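Long-range contacts in metallo-beta-lactamase domain-containing protein (Enterococcus faecalis, PDB 2AZ4), which is of uncharacterised function but binds two zinc ions in a metallo-beta-lactamase fold and may act as an RNA-binding exonuclease: residues A[68-73]-A[104-109]; A[99-104]-A[128-133]. One frame throughout, in Å; residues are numbered along the deposited sequence.

Contact 1: residues A[68-73]-A[104-109]; sequences DPRLGY and LDPAVP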
loop_
_atom_site.group_PDB
_atom_site.type_symbol
_atom_site.label_atom_id
_atom_site.label_comp_id
_atom_site.label_asym_id
_atom_site.label_seq_id
_atom_site.Cartn_x
_atom_site.Cartn_y
_atom_site.Cartn_z
ATOM N N ASP A 68 -17.371 7.797 -12.646
ATOM C CA ASP A 68 -17.818 7.290 -13.950
ATOM C C ASP A 68 -19.297 7.649 -14.083
ATOM O O ASP A 68 -20.094 7.191 -13.291
ATOM C CB ASP A 68 -17.597 5.768 -13.969
ATOM C CG ASP A 68 -17.971 5.092 -15.311
ATOM O OD1 ASP A 68 -18.556 5.732 -16.207
ATOM O OD2 ASP A 68 -17.658 3.882 -15.447
ATOM N N PRO A 69 -19.668 8.477 -15.076
ATOM C CA PRO A 69 -21.079 8.873 -15.220
ATOM C C PRO A 69 -22.060 7.706 -15.339
ATOM O O PRO A 69 -23.213 7.832 -14.915
ATOM C CB PRO A 69 -21.100 9.653 -16.540
ATOM C CG PRO A 69 -19.817 9.377 -17.193
ATOM C CD PRO A 69 -18.831 9.083 -16.121
ATOM N N ARG A 70 -21.606 6.584 -15.907
ATOM C CA ARG A 70 -22.468 5.421 -16.124
ATOM C C ARG A 70 -23.009 4.855 -14.808
ATOM O O ARG A 70 -24.006 4.138 -14.792
ATOM C CB ARG A 70 -21.714 4.335 -16.904
ATOM C CG ARG A 70 -21.123 4.800 -18.257
ATOM C CD ARG A 70 -20.308 3.680 -18.878
ATOM N NE ARG A 70 -19.097 3.414 -18.090
ATOM C CZ ARG A 70 -18.245 2.432 -18.338
ATOM N NH1 ARG A 70 -18.468 1.598 -19.345
ATOM N NH2 ARG A 70 -17.168 2.283 -17.581
ATOM N N LEU A 71 -22.343 5.168 -13.704
ATOM C CA LEU A 71 -22.802 4.730 -12.383
ATOM C C LEU A 71 -24.124 5.400 -11.990
ATOM O O LEU A 71 -24.837 4.918 -11.102
ATOM C CB LEU A 71 -21.731 5.011 -11.310
ATOM C CG LEU A 71 -20.395 4.255 -11.404
ATOM C CD1 LEU A 71 -19.355 4.855 -10.426
ATOM C CD2 LEU A 71 -20.575 2.755 -11.162
ATOM N N GLY A 72 -24.455 6.504 -12.647
ATOM C CA GLY A 72 -25.707 7.195 -12.365
ATOM C C GLY A 72 -25.714 7.889 -11.016
ATOM O O GLY A 72 -26.779 8.115 -10.428
ATOM N N TYR A 73 -24.523 8.230 -10.524
ATOM C CA TYR A 73 -24.394 9.009 -9.301
ATOM C C TYR A 73 -24.710 10.456 -9.656
ATOM O O TYR A 73 -24.285 10.946 -10.696
ATOM C CB TYR A 73 -22.972 8.877 -8.748
ATOM C CG TYR A 73 -22.544 10.015 -7.863
ATOM C CD1 TYR A 73 -22.931 10.058 -6.523
ATOM C CD2 TYR A 73 -21.762 11.057 -8.364
ATOM C CE1 TYR A 73 -22.546 11.108 -5.700
ATOM C CE2 TYR A 73 -21.378 12.116 -7.551
ATOM C CZ TYR A 73 -21.761 12.124 -6.220
ATOM O OH TYR A 73 -21.385 13.162 -5.411
ATOM N N LEU A 104 -13.535 5.613 -10.973
ATOM C CA LEU A 104 -13.019 6.821 -11.614
ATOM C C LEU A 104 -13.428 6.861 -13.087
ATOM O O LEU A 104 -13.168 5.928 -13.833
ATOM C CB LEU A 104 -11.494 6.922 -11.480
ATOM C CG LEU A 104 -10.853 8.194 -12.080
ATOM C CD1 LEU A 104 -11.371 9.544 -11.472
ATOM C CD2 LEU A 104 -9.318 8.149 -12.097
ATOM N N ASP A 105 -14.083 7.944 -13.485
ATOM C CA ASP A 105 -14.394 8.225 -14.889
ATOM C C ASP A 105 -13.259 7.789 -15.853
ATOM O O ASP A 105 -12.154 8.328 -15.808
ATOM C CB ASP A 105 -14.670 9.725 -15.026
ATOM C CG ASP A 105 -15.228 10.114 -16.376
ATOM O OD1 ASP A 105 -15.207 9.272 -17.285
ATOM O OD2 ASP A 105 -15.640 11.290 -16.535
ATOM N N PRO A 106 -13.537 6.803 -16.734
ATOM C CA PRO A 106 -12.591 6.335 -17.761
ATOM C C PRO A 106 -11.897 7.455 -18.532
ATOM O O PRO A 106 -10.724 7.312 -18.889
ATOM C CB PRO A 106 -13.473 5.508 -18.721
ATOM C CG PRO A 106 -14.700 5.182 -17.944
ATOM C CD PRO A 106 -14.818 6.070 -16.760
ATOM N N ALA A 107 -12.609 8.553 -18.790
ATOM C CA ALA A 107 -12.044 9.728 -19.481
ATOM C C ALA A 107 -11.027 10.526 -18.652
ATOM O O ALA A 107 -10.226 11.294 -19.192
ATOM C CB ALA A 107 -13.168 10.644 -19.977
ATOM N N VAL A 108 -11.039 10.356 -17.337
ATOM C CA VAL A 108 -10.064 11.068 -16.503
ATOM C C VAL A 108 -8.805 10.198 -16.405
ATOM O O VAL A 108 -8.914 9.053 -16.042
ATOM C CB VAL A 108 -10.646 11.376 -15.102
ATOM C CG1 VAL A 108 -9.574 11.997 -14.174
ATOM C CG2 VAL A 108 -11.844 12.307 -15.236
ATOM N N PRO A 109 -7.614 10.739 -16.768
ATOM C CA PRO A 109 -6.395 9.940 -16.616
ATOM C C PRO A 109 -6.021 9.669 -15.176
ATOM O O PRO A 109 -6.237 10.511 -14.301
ATOM C CB PRO A 109 -5.317 10.799 -17.271
ATOM C CG PRO A 109 -5.867 12.233 -17.218
ATOM C CD PRO A 109 -7.348 12.051 -17.385
#

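Contact 2: residues A[99-104]-A[128-133]; sequences RMINYL and DFLIPS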
loop_
_atom_site.group_PDB
_atom_site.type_symbol
_atom_site.label_atom_id
_atom_site.label_comp_id
_atom_site.label_asym_id
_atom_site.label_seq_id
_atom_site.Cartn_x
_atom_site.Cartn_y
_atom_site.Cartn_z
ATOM N N ARG A 99 -8.646 1.443 -3.578
ATOM C CA ARG A 99 -9.806 0.548 -3.612
ATOM C C ARG A 99 -10.877 0.927 -4.637
ATOM O O ARG A 99 -11.511 0.048 -5.212
ATOM C CB ARG A 99 -10.437 0.426 -2.233
ATOM C CG ARG A 99 -11.427 -0.693 -2.118
ATOM C CD ARG A 99 -11.957 -0.876 -0.711
ATOM N NE ARG A 99 -12.992 -1.871 -0.864
ATOM C CZ ARG A 99 -14.276 -1.710 -0.605
ATOM N NH1 ARG A 99 -14.757 -0.603 -0.035
ATOM N NH2 ARG A 99 -15.065 -2.724 -0.867
ATOM N N MET A 100 -11.105 2.215 -4.859
ATOM C CA MET A 100 -12.188 2.600 -5.756
ATOM C C MET A 100 -11.784 3.088 -7.141
ATOM O O MET A 100 -12.607 3.719 -7.817
ATOM C CB MET A 100 -13.179 3.590 -5.080
ATOM C CG MET A 100 -12.683 5.025 -4.881
ATOM S SD MET A 100 -14.005 6.205 -4.451
ATOM C CE MET A 100 -13.004 7.685 -4.234
ATOM N N ILE A 101 -10.558 2.798 -7.600
ATOM C CA ILE A 101 -10.137 3.371 -8.894
ATOM C C ILE A 101 -11.095 2.985 -10.051
ATOM O O ILE A 101 -11.244 3.746 -11.009
ATOM C CB ILE A 101 -8.665 3.075 -9.286
ATOM C CG1 ILE A 101 -8.398 1.553 -9.337
ATOM C CG2 ILE A 101 -7.687 3.836 -8.345
ATOM C CD1 ILE A 101 -7.165 1.226 -10.129
ATOM N N ASN A 102 -11.775 1.838 -9.943
ATOM C CA ASN A 102 -12.680 1.436 -11.031
ATOM C C ASN A 102 -13.907 2.332 -11.144
ATOM O O ASN A 102 -14.601 2.316 -12.169
ATOM C CB ASN A 102 -13.129 -0.013 -10.916
ATOM C CG ASN A 102 -12.048 -1.002 -11.317
ATOM O OD1 ASN A 102 -12.066 -2.172 -10.888
ATOM N ND2 ASN A 102 -11.144 -0.577 -12.165
ATOM N N TYR A 103 -14.164 3.119 -10.100
ATOM C CA TYR A 103 -15.255 4.106 -10.157
ATOM C C TYR A 103 -14.831 5.445 -10.764
ATOM O O TYR A 103 -15.667 6.326 -11.012
ATOM C CB TYR A 103 -15.847 4.334 -8.762
ATOM C CG TYR A 103 -16.771 3.238 -8.278
ATOM C CD1 TYR A 103 -17.137 2.156 -9.102
ATOM C CD2 TYR A 103 -17.288 3.284 -6.982
ATOM C CE1 TYR A 103 -18.010 1.148 -8.628
ATOM C CE2 TYR A 103 -18.153 2.308 -6.513
ATOM C CZ TYR A 103 -18.508 1.246 -7.325
ATOM O OH TYR A 103 -19.373 0.289 -6.808
ATOM N N LEU A 104 -13.535 5.613 -10.973
ATOM C CA LEU A 104 -13.019 6.821 -11.614
ATOM C C LEU A 104 -13.428 6.861 -13.087
ATOM O O LEU A 104 -13.168 5.928 -13.833
ATOM C CB LEU A 104 -11.494 6.922 -11.480
ATOM C CG LEU A 104 -10.853 8.194 -12.080
ATOM C CD1 LEU A 104 -11.371 9.544 -11.472
ATOM C CD2 LEU A 104 -9.318 8.149 -12.097
ATOM N N ASP A 128 -11.281 -9.406 -6.517
ATOM C CA ASP A 128 -11.765 -9.271 -5.150
ATOM C C ASP A 128 -10.916 -8.317 -4.307
ATOM O O ASP A 128 -11.074 -8.254 -3.079
ATOM C CB ASP A 128 -11.840 -10.645 -4.469
ATOM C CG ASP A 128 -10.524 -11.377 -4.507
ATOM O OD1 ASP A 128 -9.562 -10.830 -5.101
ATOM O OD2 ASP A 128 -10.455 -12.497 -3.947
ATOM N N PHE A 129 -10.012 -7.595 -4.967
ATOM C CA PHE A 129 -9.180 -6.591 -4.311
ATOM C C PHE A 129 -9.822 -5.217 -4.483
ATOM O O PHE A 129 -10.208 -4.582 -3.498
ATOM C CB PHE A 129 -7.749 -6.615 -4.865
ATOM C CG PHE A 129 -6.792 -5.690 -4.130
ATOM C CD1 PHE A 129 -6.287 -6.030 -2.870
ATOM C CD2 PHE A 129 -6.386 -4.493 -4.711
ATOM C CE1 PHE A 129 -5.402 -5.180 -2.195
ATOM C CE2 PHE A 129 -5.491 -3.633 -4.043
ATOM C CZ PHE A 129 -4.999 -3.977 -2.787
ATOM N N LEU A 130 -9.958 -4.781 -5.736
ATOM C CA LEU A 130 -10.634 -3.526 -6.064
ATOM C C LEU A 130 -12.144 -3.705 -6.299
ATOM O O LEU A 130 -12.580 -4.741 -6.808
ATOM C CB LEU A 130 -10.025 -2.927 -7.334
ATOM C CG LEU A 130 -8.517 -2.706 -7.439
ATOM C CD1 LEU A 130 -8.145 -2.325 -8.929
ATOM C CD2 LEU A 130 -7.994 -1.651 -6.435
ATOM N N ILE A 131 -12.930 -2.683 -5.964
ATOM C CA ILE A 131 -14.346 -2.660 -6.310
ATOM C C ILE A 131 -14.469 -2.821 -7.836
ATOM O O ILE A 131 -13.853 -2.060 -8.571
ATOM C CB ILE A 131 -14.995 -1.333 -5.883
ATOM C CG1 ILE A 131 -15.073 -1.217 -4.360
ATOM C CG2 ILE A 131 -16.382 -1.193 -6.484
ATOM C CD1 ILE A 131 -15.287 0.242 -3.878
ATOM N N PRO A 132 -15.240 -3.819 -8.308
ATOM C CA PRO A 132 -15.382 -3.993 -9.754
ATOM C C PRO A 132 -16.197 -2.879 -10.370
ATOM O O PRO A 132 -17.092 -2.344 -9.712
ATOM C CB PRO A 132 -16.184 -5.302 -9.888
ATOM C CG PRO A 132 -16.198 -5.926 -8.530
ATOM C CD PRO A 132 -16.003 -4.831 -7.549
ATOM N N SER A 133 -15.909 -2.532 -11.616
ATOM C CA SER A 133 -16.820 -1.693 -12.352
ATOM C C SER A 133 -18.040 -2.545 -12.723
ATOM O O SER A 133 -17.866 -3.644 -13.245
ATOM C CB SER A 133 -16.171 -1.201 -13.637
ATOM O OG SER A 133 -17.139 -0.491 -14.396
HETATM O O HOH W 1 -12.275 -0.024 -7.969
HETATM O O HOH W 2 -12.711 -4.260 -2.489
HETATM O O HOH W 3 -17.197 2.180 -13.612
HETATM O O HOH W 4 -19.335 -2.581 -8.289
#

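Contact 1: residues A[68-73]-A[104-109]
D68 and P106 meet where two loops of the metallo-beta-lactamase fold brush past each other, a worked example of how matching Asp-Pro turns can join without exchanging a polar bond. Contact across the interface is by van der Waals approach. CD of P106 lies 3.6 Å from CG of D68, the proline and the aspartate crossing at about a right angle. A reciprocal pair sits beside it, with CD of P69 3.8 Å from CG of D105, again crossing nearly perpendicularly. Each proline thus sets its ring against the carboxylate of the other segment's aspartate. The guanidinium of R70 adds a peripheral touch, its NH2 3.8 Å from CG of P106.

Polar bonding stays inside each segment. In both aspartates CG stands anti to the backbone nitrogen (chi1 -178° in D68, -170° in D105), which puts OD1 where it can close an Asx turn: onto N of R70 in one case, onto N of A107 at 3.1 Å in the other. Both amides approach their carboxylate from above its plane. D68 is held further by a side-on salt bridge, NH2 of R70 reaching OD2 at 2.7 Å while NE reaches OD1 at 3.0 Å, a bend at chi3 (-68°) turning the arginine back onto it. This arginine probably steadies the negative charge of D68, whose OD1 is 5.0 Å from OD1 of D105.

The backbone of D105 also bonds to that of L66. Segment 68-73, containing a short 3-10 turn, follows helix 51-56, against which L71 and Y73 pack; the type I turn from D105 to V108 leads into strand 110-113, with L104 and V108 resting on neighbouring strand 85-89.

Contact 2: residues A[99-104]-A[128-133]
R99 swings its CG opposite its own amide nitrogen (chi1 -167°) and runs straight to NE, laying one face of its guanidinium over CG1 of I131, off-centre toward the rim, while chi1 of I131 (-69°) aims CG2 at the ring of Y103. These loops belong to the metallo-beta-lactamase fold near the zinc ligands, the side chain of F129 being about 6 Å from that of H94. I131 is the wedge: CG2 comes obliquely to within 3.3 Å of CZ of Y103, the side chains crossing at about a right angle, and CD1 touches CB of M100. Next to it, L130 slants across I101, CD1 to CD1 at 3.9 Å. CB of N102 packs against O of I131 and N of S133.

One direct bond joins the backbones, N of I131 to O of R99 at 3.2 Å. R99 is anchored by a salt bridge to D49 and a bond to T38; O of D49 also accepts the hydroxyl of Y103. Four waters span the segments, one linking NE of R99 to O of F129. Another ties three backbone groups, donating to O of R99 and, at 2.6 Å, to O of I131 while accepting from N of N102 at 2.8 Å.

Contacts 1 and 2 lie about 12 Å apart, centre to centre, on the same side of the chain's centre, and their segments alternate along the sequence: 68-73, 99-104, 104-109, 128-133. L104 belongs to both, so the loop from helix 95-98 to strand 110-113 is gripped first by 128-133 and then by 68-73. Y103 connects them, its O 2.8 Å from N of D68 in a probable hydrogen bond and its ring packed against L71. Contact 2 is buried and nearer the zinc site; contact 1 is partly exposed and away from it. Together they tie the loop that follows the zinc ligands D96 and H97 to the loops that precede strands 85-89 and 145-147.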